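Local coordinates for protein KLLA0F20702p (Kluyveromyces lactis, PDB 5Y5A) that probably recruits telomerase to telomeres as the yeast Est1 subunit, through its binding to the telomere protein Cdc13, at residues Arg190-Ile195 and Leu224-Thr229; Thr248-Asn253 and Ile312-Ile317; Lys415-Phe420 and Thr525-His530; Met429-Lys434 and Leu498-Asp503. All blocks are in the same frame, centred on the assembly; numbering follows the deposited sequence.

Two helix-to-helix contacts come first along this Est1 fragment, and a nested pair that sets loops against helices follows. Contact 1 is buried between two helices. Contact 2, partly buried, joins the start of helix 251-263 to the end region of helix 306-315; the centres of these two lie about 24 Å apart. Contact 3 lies at the surface and contact 4 is buried. Contact 4 is nested in the chain loop that contact 3 closes, their centres are about 19 Å apart, and their nearest atoms about 6 Å. Contact 4 adjoins the bound peptide, presumably the Cdc13 segment; the centre of contact 2 lies about 28 Å from that of contact 4.

Contact 1 of 4, residues Arg190-Ile195 and Leu224-Thr229; sequences RCLLYI and LDIAST
Leu192 and Ala227 meet where helix 179-206 runs nearly antiparallel to helix 218-230, the kind of helix-against-helix packing expected of the TPR clan to which both Est1 families belong. The short axes pass 8.2 Å apart at an angle of 153°, close enough for the two residues to touch at their first side-chain carbons. Followed outward from the backbone, Leu192 first sets CB against Ala227 CB at 3.7 Å. Leu192 CG lies beside its own backbone N (chi1 -63°), and from there Leu192 CD1 runs on past Ala227, 3.9 Å from Ala227 N, to end against Ile226 CG2 at 3.7 Å. The Leu192 and Ile226 side chains cross at about a right angle where these two methyls touch. Outside the pair, Leu138 of helix 113-144 packs on Leu192, and Leu159 touches both Leu192 and Ile226, extending this apolar layer. The small Ala227 lets the helices close up here: its CB also comes within 4.2 Å of Leu193 N, and beyond it Thr237 of helix 235-247 packs on the same residue. One turn back along helix 218-230 the packing continues with Leu224, whose branch slants across that of Leu193. Leu224 CD2 is 4.0 Å from Leu193 CD1, and that same methyl stands equally far from Leu193 O.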
# COMPACT_ATOMS: atom_id res chain seq x y z
N ARG A 190 0.86 10.00 13.60
CA ARG A 190 1.16 9.04 14.66
C ARG A 190 -0.08 8.76 15.50
O ARG A 190 -0.33 7.61 15.87
CB ARG A 190 2.30 9.55 15.53
CG ARG A 190 3.63 9.57 14.81
CD ARG A 190 3.97 8.21 14.21
NE ARG A 190 5.40 8.08 14.01
CZ ARG A 190 6.02 8.30 12.85
NH1 ARG A 190 5.33 8.63 11.77
NH2 ARG A 190 7.34 8.17 12.78
N CYS A 191 -0.85 9.81 15.80
CA CYS A 191 -2.07 9.64 16.58
C CYS A 191 -3.03 8.71 15.86
O CYS A 191 -3.59 7.80 16.46
CB CYS A 191 -2.75 10.99 16.83
SG CYS A 191 -1.88 12.06 17.97
N LEU A 192 -3.21 8.93 14.56
CA LEU A 192 -4.07 8.09 13.77
C LEU A 192 -3.51 6.67 13.66
O LEU A 192 -4.27 5.70 13.68
CB LEU A 192 -4.27 8.70 12.38
CG LEU A 192 -4.99 10.05 12.38
CD1 LEU A 192 -4.81 10.74 11.03
CD2 LEU A 192 -6.46 9.91 12.72
N LEU A 193 -2.19 6.55 13.56
CA LEU A 193 -1.55 5.23 13.49
C LEU A 193 -1.75 4.42 14.76
O LEU A 193 -2.08 3.23 14.70
CB LEU A 193 -0.04 5.38 13.22
CG LEU A 193 0.76 4.06 13.20
CD1 LEU A 193 0.34 3.16 12.03
CD2 LEU A 193 2.26 4.32 13.14
N TYR A 194 -1.56 5.04 15.92
CA TYR A 194 -1.59 4.29 17.16
C TYR A 194 -3.01 4.10 17.69
O TYR A 194 -3.27 3.17 18.46
CB TYR A 194 -0.70 4.97 18.20
CG TYR A 194 0.76 4.94 17.80
CD1 TYR A 194 1.35 3.77 17.34
CD2 TYR A 194 1.54 6.10 17.86
CE1 TYR A 194 2.68 3.74 16.95
CE2 TYR A 194 2.87 6.08 17.48
CZ TYR A 194 3.44 4.90 17.02
OH TYR A 194 4.76 4.88 16.65
N ILE A 195 -3.92 4.96 17.28
CA ILE A 195 -5.33 4.69 17.52
C ILE A 195 -5.69 3.43 16.74
O ILE A 195 -6.34 2.53 17.27
CB ILE A 195 -6.23 5.88 17.10
CG1 ILE A 195 -6.18 6.97 18.17
CG2 ILE A 195 -7.66 5.42 16.90
CD1 ILE A 195 -6.97 8.21 17.81
N LEU A 224 -6.45 4.05 9.99
CA LEU A 224 -5.25 3.78 9.22
C LEU A 224 -5.35 4.40 7.83
O LEU A 224 -4.38 4.94 7.31
CB LEU A 224 -5.00 2.28 9.14
CG LEU A 224 -4.66 1.57 10.45
CD1 LEU A 224 -4.53 0.06 10.23
CD2 LEU A 224 -3.39 2.14 11.04
N ASP A 225 -6.54 4.32 7.23
CA ASP A 225 -6.76 4.93 5.92
C ASP A 225 -6.49 6.42 5.97
O ASP A 225 -5.85 6.98 5.08
CB ASP A 225 -8.18 4.66 5.44
CG ASP A 225 -8.35 3.28 4.84
OD1 ASP A 225 -7.50 2.41 5.12
OD2 ASP A 225 -9.33 3.07 4.11
N ILE A 226 -6.98 7.07 7.02
CA ILE A 226 -6.77 8.50 7.17
C ILE A 226 -5.28 8.79 7.39
O ILE A 226 -4.74 9.71 6.79
CB ILE A 226 -7.60 9.07 8.31
CG1 ILE A 226 -9.08 8.80 8.05
CG2 ILE A 226 -7.37 10.56 8.43
CD1 ILE A 226 -9.99 9.18 9.21
N ALA A 227 -4.63 7.98 8.22
CA ALA A 227 -3.19 8.12 8.44
C ALA A 227 -2.39 8.01 7.14
O ALA A 227 -1.49 8.81 6.89
CB ALA A 227 -2.72 7.09 9.45
N SER A 228 -2.72 7.01 6.31
CA SER A 228 -2.09 6.83 5.00
C SER A 228 -2.36 8.01 4.07
O SER A 228 -1.53 8.36 3.24
CB SER A 228 -2.59 5.56 4.33
OG SER A 228 -2.21 4.41 5.05
N THR A 229 -3.53 8.59 4.20
CA THR A 229 -3.89 9.67 3.30
C THR A 229 -3.01 10.90 3.56
O THR A 229 -2.42 11.44 2.63
CB THR A 229 -5.39 10.00 3.42
OG1 THR A 229 -6.15 8.87 2.98
CG2 THR A 229 -5.76 11.20 2.57

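Contact 2 of 4, residues Thr248-Asn253 and Ile312-Ile317; sequences TKNFGN and IMEFYI
With CG anti to the backbone N (chi1 -177°) and the chain extended beyond it, Glu314 reaches straight from helix 306-315 to the first turn of helix 251-263. Its stem passes the backbone at Gly252, where the absence of a CB lets Glu314 CG come within 3.5 Å of Gly252 CA. At the far end Glu314 OE2 accepts from Asn253 N, 3.2 Å away and nearly straight at 166°, the donor lying above the carboxylate plane; Gly252 N adds a weak, bent bond. Such placement at a helix N-terminus would probably favour the carboxylate's negative charge. Helix 235-247 ends here in a Schellman motif at Lys249, and Asn250 takes the N-cap position of the next helix without a capping bond from its own side chain. Asn250 ND2 instead gives a weak bond to Glu314 OE1, amide and carboxylate almost coplanar. The Asn253 amide stacks on the carboxylate, its OD1 bonded to Gln363. Alongside, Phe315 turns its edge to the turn: CZ lies 3.3 Å from Lys249 O, in the ring plane, and CE2 meets the edge of Phe251 at CD2, 3.6 Å away.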
# COMPACT_ATOMS: atom_id res chain seq x y z
N THR A 248 -8.35 -11.69 9.06
CA THR A 248 -9.51 -12.09 8.27
C THR A 248 -9.10 -13.09 7.21
O THR A 248 -9.90 -13.48 6.36
CB THR A 248 -10.18 -10.88 7.58
OG1 THR A 248 -9.26 -10.26 6.67
CG2 THR A 248 -10.63 -9.87 8.63
N LYS A 249 -7.83 -13.49 7.26
CA LYS A 249 -7.23 -14.40 6.29
C LYS A 249 -7.34 -13.88 4.86
O LYS A 249 -7.51 -14.66 3.92
CB LYS A 249 -7.86 -15.79 6.40
CG LYS A 249 -7.47 -16.54 7.68
CD LYS A 249 -8.37 -17.75 7.87
CE LYS A 249 -7.79 -18.74 8.86
NZ LYS A 249 -8.70 -19.93 9.00
N ASN A 250 -7.26 -12.56 4.69
CA ASN A 250 -7.08 -12.00 3.35
C ASN A 250 -5.58 -11.83 3.10
O ASN A 250 -5.04 -10.73 3.16
CB ASN A 250 -7.81 -10.67 3.20
CG ASN A 250 -9.32 -10.83 3.24
OD1 ASN A 250 -9.96 -10.56 4.25
ND2 ASN A 250 -9.88 -11.30 2.13
N PHE A 251 -4.93 -12.95 2.81
CA PHE A 251 -3.47 -12.98 2.77
C PHE A 251 -2.91 -12.28 1.54
O PHE A 251 -1.79 -11.81 1.57
CB PHE A 251 -2.97 -14.42 2.86
CG PHE A 251 -3.27 -15.06 4.18
CD1 PHE A 251 -2.80 -14.50 5.36
CD2 PHE A 251 -4.03 -16.22 4.25
CE1 PHE A 251 -3.08 -15.08 6.59
CE2 PHE A 251 -4.32 -16.81 5.47
CZ PHE A 251 -3.84 -16.23 6.65
N GLY A 252 -3.68 -12.22 0.46
CA GLY A 252 -3.24 -11.45 -0.70
C GLY A 252 -3.26 -9.96 -0.40
O GLY A 252 -2.32 -9.24 -0.74
N ASN A 253 -4.33 -9.49 0.23
CA ASN A 253 -4.40 -8.12 0.73
C ASN A 253 -3.24 -7.86 1.71
O ASN A 253 -2.66 -6.78 1.71
CB ASN A 253 -5.74 -7.84 1.44
CG ASN A 253 -6.95 -7.91 0.49
OD1 ASN A 253 -6.83 -8.17 -0.71
ND2 ASN A 253 -8.14 -7.70 1.05
N ILE A 312 -9.57 -16.68 -5.64
CA ILE A 312 -8.53 -17.26 -6.49
C ILE A 312 -7.58 -16.18 -7.02
O ILE A 312 -6.36 -16.37 -7.05
CB ILE A 312 -9.15 -18.03 -7.67
CG1 ILE A 312 -9.85 -19.28 -7.15
CG2 ILE A 312 -8.08 -18.40 -8.69
CD1 ILE A 312 -10.45 -20.13 -8.21
N MET A 313 -8.12 -15.03 -7.40
CA MET A 313 -7.27 -13.96 -7.92
C MET A 313 -6.45 -13.33 -6.81
O MET A 313 -5.32 -12.91 -7.04
CB MET A 313 -8.10 -12.91 -8.65
CG MET A 313 -8.82 -13.48 -9.85
SD MET A 313 -9.66 -12.23 -10.81
CE MET A 313 -11.11 -13.14 -11.35
N GLU A 314 -6.99 -13.29 -5.59
CA GLU A 314 -6.23 -12.77 -4.46
C GLU A 314 -5.12 -13.74 -4.04
O GLU A 314 -4.04 -13.32 -3.66
CB GLU A 314 -7.15 -12.50 -3.27
CG GLU A 314 -6.40 -11.89 -2.10
CD GLU A 314 -7.21 -11.86 -0.82
OE1 GLU A 314 -8.43 -12.03 -0.89
OE2 GLU A 314 -6.61 -11.67 0.26
N PHE A 315 -5.38 -15.04 -4.11
CA PHE A 315 -4.46 -16.00 -3.54
C PHE A 315 -3.50 -16.66 -4.52
O PHE A 315 -2.36 -16.92 -4.17
CB PHE A 315 -5.24 -17.10 -2.82
CG PHE A 315 -5.71 -16.70 -1.46
CD1 PHE A 315 -6.85 -15.93 -1.30
CD2 PHE A 315 -4.99 -17.07 -0.34
CE1 PHE A 315 -7.28 -15.55 -0.04
CE2 PHE A 315 -5.42 -16.70 0.92
CZ PHE A 315 -6.56 -15.94 1.07
N TYR A 316 -3.95 -16.96 -5.73
CA TYR A 316 -3.16 -17.84 -6.59
C TYR A 316 -1.95 -17.14 -7.19
O TYR A 316 -1.08 -17.80 -7.75
CB TYR A 316 -4.03 -18.45 -7.71
CG TYR A 316 -4.82 -19.65 -7.23
CD1 TYR A 316 -5.08 -19.83 -5.88
CD2 TYR A 316 -5.28 -20.62 -8.12
CE1 TYR A 316 -5.80 -20.91 -5.43
CE2 TYR A 316 -6.00 -21.73 -7.66
CZ TYR A 316 -6.25 -21.86 -6.31
OH TYR A 316 -6.97 -22.93 -5.81
N ILE A 317 -1.87 -15.83 -7.05
CA ILE A 317 -0.67 -15.14 -7.50
C ILE A 317 0.43 -15.28 -6.45
O ILE A 317 1.61 -15.09 -6.74
CB ILE A 317 -0.94 -13.64 -7.80
CG1 ILE A 317 0.18 -13.05 -8.67
CG2 ILE A 317 -1.14 -12.85 -6.51
CD1 ILE A 317 0.05 -11.55 -8.94

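Contact 3 of 4, residues Lys415-Phe420 and Thr525-His530; sequences KNCEMF and TAKEEH
Two backbone N-H groups grip OD1 of Asn416, the residue whose carbonyl O rests against His530. Glu418 N donates to Asn416 OD1 at 2.8 Å, nearly in line with the C=O, and Met419 N reaches the same oxygen from above the amide plane; the resulting Asx turn shapes the loop that receives the helix. His530 extends into it with CG anti to the backbone N (chi1 176°). Asn416 O stands 3.4 Å from His530 CD2, Lys415 O lies over one ring face, and Cys417 SG approaches obliquely, 3.5 Å from His530 ND1. The ring's far nitrogen, His530 NE2, is hydrogen-bonded to Phe414 O, a bond that restrains the ring's rotation. A leucine in place of His530 would probably leave Phe414 O without this mate and Cys417 SG without its flat neighbour. Nearer the helix start, Cys417 O touches Ala526 CB at 3.2 Å. A water bridges loop and helix there, donating to Cys417 O (2.9 Å) and Ala526 O (2.7 Å). Thr525 and Glu528 close the helix start reciprocally, Glu528 N giving Thr525 OG1 a 2.8 Å bond. This surface contact thus sets the capping-box end of helix 526-546 against an Asx-turn loop.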
# COMPACT_ATOMS: atom_id res chain seq x y z
N LYS A 415 -12.41 1.30 -24.12
CA LYS A 415 -13.45 2.32 -24.30
C LYS A 415 -14.30 2.52 -23.04
O LYS A 415 -15.14 3.43 -22.99
CB LYS A 415 -14.37 1.96 -25.47
CG LYS A 415 -13.67 1.97 -26.82
CD LYS A 415 -14.64 1.68 -27.95
CE LYS A 415 -13.89 1.58 -29.27
NZ LYS A 415 -14.78 1.28 -30.42
N ASN A 416 -14.08 1.68 -22.04
CA ASN A 416 -14.88 1.71 -20.82
C ASN A 416 -14.62 2.98 -20.00
O ASN A 416 -13.55 3.13 -19.40
CB ASN A 416 -14.60 0.46 -19.98
CG ASN A 416 -15.58 0.28 -18.83
OD1 ASN A 416 -15.97 1.24 -18.17
ND2 ASN A 416 -15.97 -0.97 -18.58
N CYS A 417 -15.59 3.88 -19.98
CA CYS A 417 -15.47 5.13 -19.23
C CYS A 417 -15.92 5.01 -17.78
O CYS A 417 -15.75 5.93 -16.99
CB CYS A 417 -16.27 6.24 -19.92
SG CYS A 417 -15.70 6.65 -21.60
N GLU A 418 -16.49 3.86 -17.42
CA GLU A 418 -17.04 3.67 -16.08
C GLU A 418 -15.99 3.20 -15.07
O GLU A 418 -16.07 3.52 -13.89
CB GLU A 418 -18.19 2.66 -16.11
CG GLU A 418 -19.23 2.97 -17.17
CD GLU A 418 -19.85 4.34 -17.00
OE1 GLU A 418 -20.32 4.64 -15.88
OE2 GLU A 418 -19.86 5.12 -17.98
N MET A 419 -15.01 2.43 -15.53
CA MET A 419 -14.03 1.84 -14.62
C MET A 419 -12.63 2.39 -14.91
O MET A 419 -12.07 2.16 -15.98
CB MET A 419 -14.05 0.32 -14.74
CG MET A 419 -15.42 -0.31 -14.49
SD MET A 419 -16.03 -0.10 -12.80
CE MET A 419 -14.82 -1.01 -11.85
N PHE A 420 -12.07 3.10 -13.94
CA PHE A 420 -10.78 3.73 -14.13
C PHE A 420 -9.67 2.70 -14.28
O PHE A 420 -8.65 2.98 -14.90
CB PHE A 420 -10.46 4.69 -12.97
CG PHE A 420 -10.06 4.00 -11.69
CD1 PHE A 420 -8.72 3.70 -11.43
CD2 PHE A 420 -11.01 3.66 -10.74
CE1 PHE A 420 -8.35 3.06 -10.27
CE2 PHE A 420 -10.65 3.02 -9.57
CZ PHE A 420 -9.31 2.71 -9.33
N THR A 525 -15.99 14.75 -15.94
CA THR A 525 -16.83 13.57 -16.06
C THR A 525 -15.95 12.32 -16.13
O THR A 525 -14.75 12.41 -16.39
CB THR A 525 -17.71 13.62 -17.32
OG1 THR A 525 -16.88 13.48 -18.48
CG2 THR A 525 -18.48 14.93 -17.39
N ALA A 526 -16.55 11.16 -15.90
CA ALA A 526 -15.83 9.91 -16.02
C ALA A 526 -15.29 9.78 -17.44
O ALA A 526 -14.19 9.25 -17.66
CB ALA A 526 -16.72 8.73 -15.68
N LYS A 527 -16.07 10.27 -18.40
CA LYS A 527 -15.71 10.25 -19.81
C LYS A 527 -14.48 11.11 -20.08
O LYS A 527 -13.50 10.66 -20.69
CB LYS A 527 -16.89 10.74 -20.66
CG LYS A 527 -16.56 10.90 -22.14
CD LYS A 527 -17.77 11.38 -22.93
CE LYS A 527 -17.42 11.59 -24.40
NZ LYS A 527 -18.54 12.22 -25.16
N GLU A 528 -14.52 12.35 -19.60
CA GLU A 528 -13.40 13.26 -19.75
C GLU A 528 -12.15 12.68 -19.09
O GLU A 528 -11.07 12.71 -19.67
CB GLU A 528 -13.74 14.63 -19.17
CG GLU A 528 -14.76 15.37 -20.03
CD GLU A 528 -15.37 16.57 -19.34
OE1 GLU A 528 -16.16 17.28 -20.00
OE2 GLU A 528 -15.07 16.79 -18.15
N GLU A 529 -12.30 12.11 -17.89
CA GLU A 529 -11.16 11.50 -17.22
C GLU A 529 -10.59 10.35 -18.06
O GLU A 529 -9.38 10.20 -18.17
CB GLU A 529 -11.54 11.02 -15.82
CG GLU A 529 -11.82 12.16 -14.86
CD GLU A 529 -12.02 11.71 -13.42
OE1 GLU A 529 -12.31 10.51 -13.19
OE2 GLU A 529 -11.90 12.56 -12.51
N HIS A 530 -11.48 9.57 -18.65
CA HIS A 530 -11.09 8.50 -19.57
C HIS A 530 -10.33 9.06 -20.78
O HIS A 530 -9.31 8.51 -21.21
CB HIS A 530 -12.32 7.71 -20.02
CG HIS A 530 -12.01 6.64 -21.03
ND1 HIS A 530 -12.25 6.81 -22.38
CD2 HIS A 530 -11.50 5.40 -20.89
CE1 HIS A 530 -11.89 5.72 -23.03
NE2 HIS A 530 -11.43 4.85 -22.15
O HOH W 1 -13.10 6.94 -16.69

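Contact 4 of 4, residues Met429-Lys434 and Leu498-Asp503; sequences MMCWIK and LSDFND
Lys434 NZ donates to Ser499 O at 3.0 Å, coming from well above the carbonyl plane, and makes a weaker bond of 3.4 Å to Ser499 OG. A bend in the chain (chi3 -105°) brings the ammonium over the loop, with Lys434 CE 3.5 Å from Ser499 OG. Ser499 O has a second donor in Arg475 NH2, so two cationic side chains hold this one carbonyl. Replacement of Lys434 by a methionine would probably leave Ser499 OG without this donor and Ser499 O with one fewer, a looser hold on that carbonyl. One turn earlier on helix 421-433, Cys431 points at the same loop. Its SG lies 3.5 Å from Asp500 OD2, whose charge is matched by a salt bridge to Arg427 NE. Asp500 OD1 in turn accepts from Phe501 N at 2.7 Å. The apolar side of the contact is closed by Leu498, with CB 3.8 Å from Cys431 SG. The bound peptide lies alongside, setting aromatic side chains against Met430 and Lys434, an apolar one against Asp503, and an acidic one at long, weak ionic range of Lys434 NZ: a loop braced on a helix at the wall of the peptide-binding site, presumably that for Cdc13.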
# COMPACT_ATOMS: atom_id res chain seq x y z
N MET A 429 2.01 0.43 -15.61
CA MET A 429 3.04 -0.32 -16.32
C MET A 429 4.09 0.62 -16.92
O MET A 429 5.28 0.46 -16.70
CB MET A 429 2.43 -1.20 -17.41
CG MET A 429 1.49 -2.30 -16.90
SD MET A 429 0.86 -3.34 -18.25
CE MET A 429 -0.57 -4.11 -17.49
N MET A 430 3.62 1.62 -17.67
CA MET A 430 4.52 2.54 -18.35
C MET A 430 5.31 3.39 -17.37
O MET A 430 6.50 3.64 -17.57
CB MET A 430 3.74 3.43 -19.31
CG MET A 430 2.95 2.65 -20.33
SD MET A 430 3.96 1.41 -21.16
CE MET A 430 5.16 2.47 -21.93
N CYS A 431 4.66 3.83 -16.31
CA CYS A 431 5.34 4.64 -15.31
C CYS A 431 6.41 3.83 -14.59
O CYS A 431 7.48 4.34 -14.26
CB CYS A 431 4.35 5.22 -14.31
SG CYS A 431 3.42 6.60 -14.98
N TRP A 432 6.11 2.55 -14.35
CA TRP A 432 7.10 1.67 -13.75
C TRP A 432 8.28 1.48 -14.69
O TRP A 432 9.44 1.65 -14.30
CB TRP A 432 6.49 0.31 -13.42
CG TRP A 432 7.48 -0.65 -12.82
CD1 TRP A 432 8.28 -0.44 -11.73
CD2 TRP A 432 7.76 -1.99 -13.26
NE1 TRP A 432 9.04 -1.55 -11.46
CE2 TRP A 432 8.73 -2.52 -12.38
CE3 TRP A 432 7.27 -2.79 -14.30
CZ2 TRP A 432 9.23 -3.82 -12.53
CZ3 TRP A 432 7.77 -4.08 -14.43
CH2 TRP A 432 8.74 -4.57 -13.55
N ILE A 433 7.96 1.14 -15.93
CA ILE A 433 8.97 0.84 -16.93
C ILE A 433 9.93 2.01 -17.15
O ILE A 433 11.14 1.80 -17.22
CB ILE A 433 8.30 0.41 -18.25
CG1 ILE A 433 7.66 -0.97 -18.08
CG2 ILE A 433 9.31 0.37 -19.39
CD1 ILE A 433 6.85 -1.44 -19.25
N LYS A 434 9.40 3.24 -17.21
CA LYS A 434 10.25 4.41 -17.42
C LYS A 434 11.13 4.75 -16.21
O LYS A 434 12.01 5.60 -16.31
CB LYS A 434 9.40 5.63 -17.77
CG LYS A 434 9.10 6.52 -16.58
CD LYS A 434 8.16 7.65 -16.95
CE LYS A 434 8.90 8.97 -17.05
NZ LYS A 434 7.98 10.08 -17.41
N LEU A 498 3.28 9.12 -10.19
CA LEU A 498 3.19 8.76 -11.61
C LEU A 498 3.55 9.97 -12.48
O LEU A 498 2.81 10.95 -12.53
CB LEU A 498 1.79 8.25 -11.96
CG LEU A 498 1.24 7.17 -11.03
CD1 LEU A 498 -0.14 6.69 -11.49
CD2 LEU A 498 2.21 6.00 -10.92
N SER A 499 4.68 9.88 -13.17
CA SER A 499 5.23 11.02 -13.89
C SER A 499 4.98 11.02 -15.41
O SER A 499 5.76 11.59 -16.17
CB SER A 499 6.74 11.09 -13.63
OG SER A 499 7.40 9.92 -14.09
N ASP A 500 3.89 10.40 -15.86
CA ASP A 500 3.54 10.45 -17.28
C ASP A 500 2.90 11.79 -17.64
O ASP A 500 3.20 12.36 -18.69
CB ASP A 500 2.61 9.29 -17.67
CG ASP A 500 1.50 9.06 -16.66
OD1 ASP A 500 1.32 9.90 -15.75
OD2 ASP A 500 0.80 8.04 -16.79
N PHE A 501 2.03 12.30 -16.78
CA PHE A 501 1.54 13.66 -16.92
C PHE A 501 2.63 14.65 -16.55
O PHE A 501 3.59 14.30 -15.87
CB PHE A 501 0.32 13.92 -16.03
CG PHE A 501 -0.94 13.29 -16.52
CD1 PHE A 501 -1.73 13.93 -17.47
CD2 PHE A 501 -1.36 12.08 -16.01
CE1 PHE A 501 -2.92 13.36 -17.91
CE2 PHE A 501 -2.53 11.50 -16.45
CZ PHE A 501 -3.31 12.14 -17.40
N ASN A 502 2.47 15.90 -16.99
CA ASN A 502 3.30 16.98 -16.47
C ASN A 502 2.50 17.78 -15.44
O ASN A 502 1.74 18.69 -15.80
CB ASN A 502 3.79 17.89 -17.60
CG ASN A 502 4.92 18.81 -17.16
OD1 ASN A 502 5.43 18.70 -16.04
ND2 ASN A 502 5.32 19.72 -18.04
N ASP A 503 2.65 17.42 -14.17
CA ASP A 503 1.90 18.06 -13.09
C ASP A 503 2.66 19.27 -12.57
O ASP A 503 2.41 19.75 -11.46
CB ASP A 503 1.62 17.06 -11.97
CG ASP A 503 0.70 15.93 -12.41
OD1 ASP A 503 -0.22 16.20 -13.20
OD2 ASP A 503 0.91 14.78 -11.97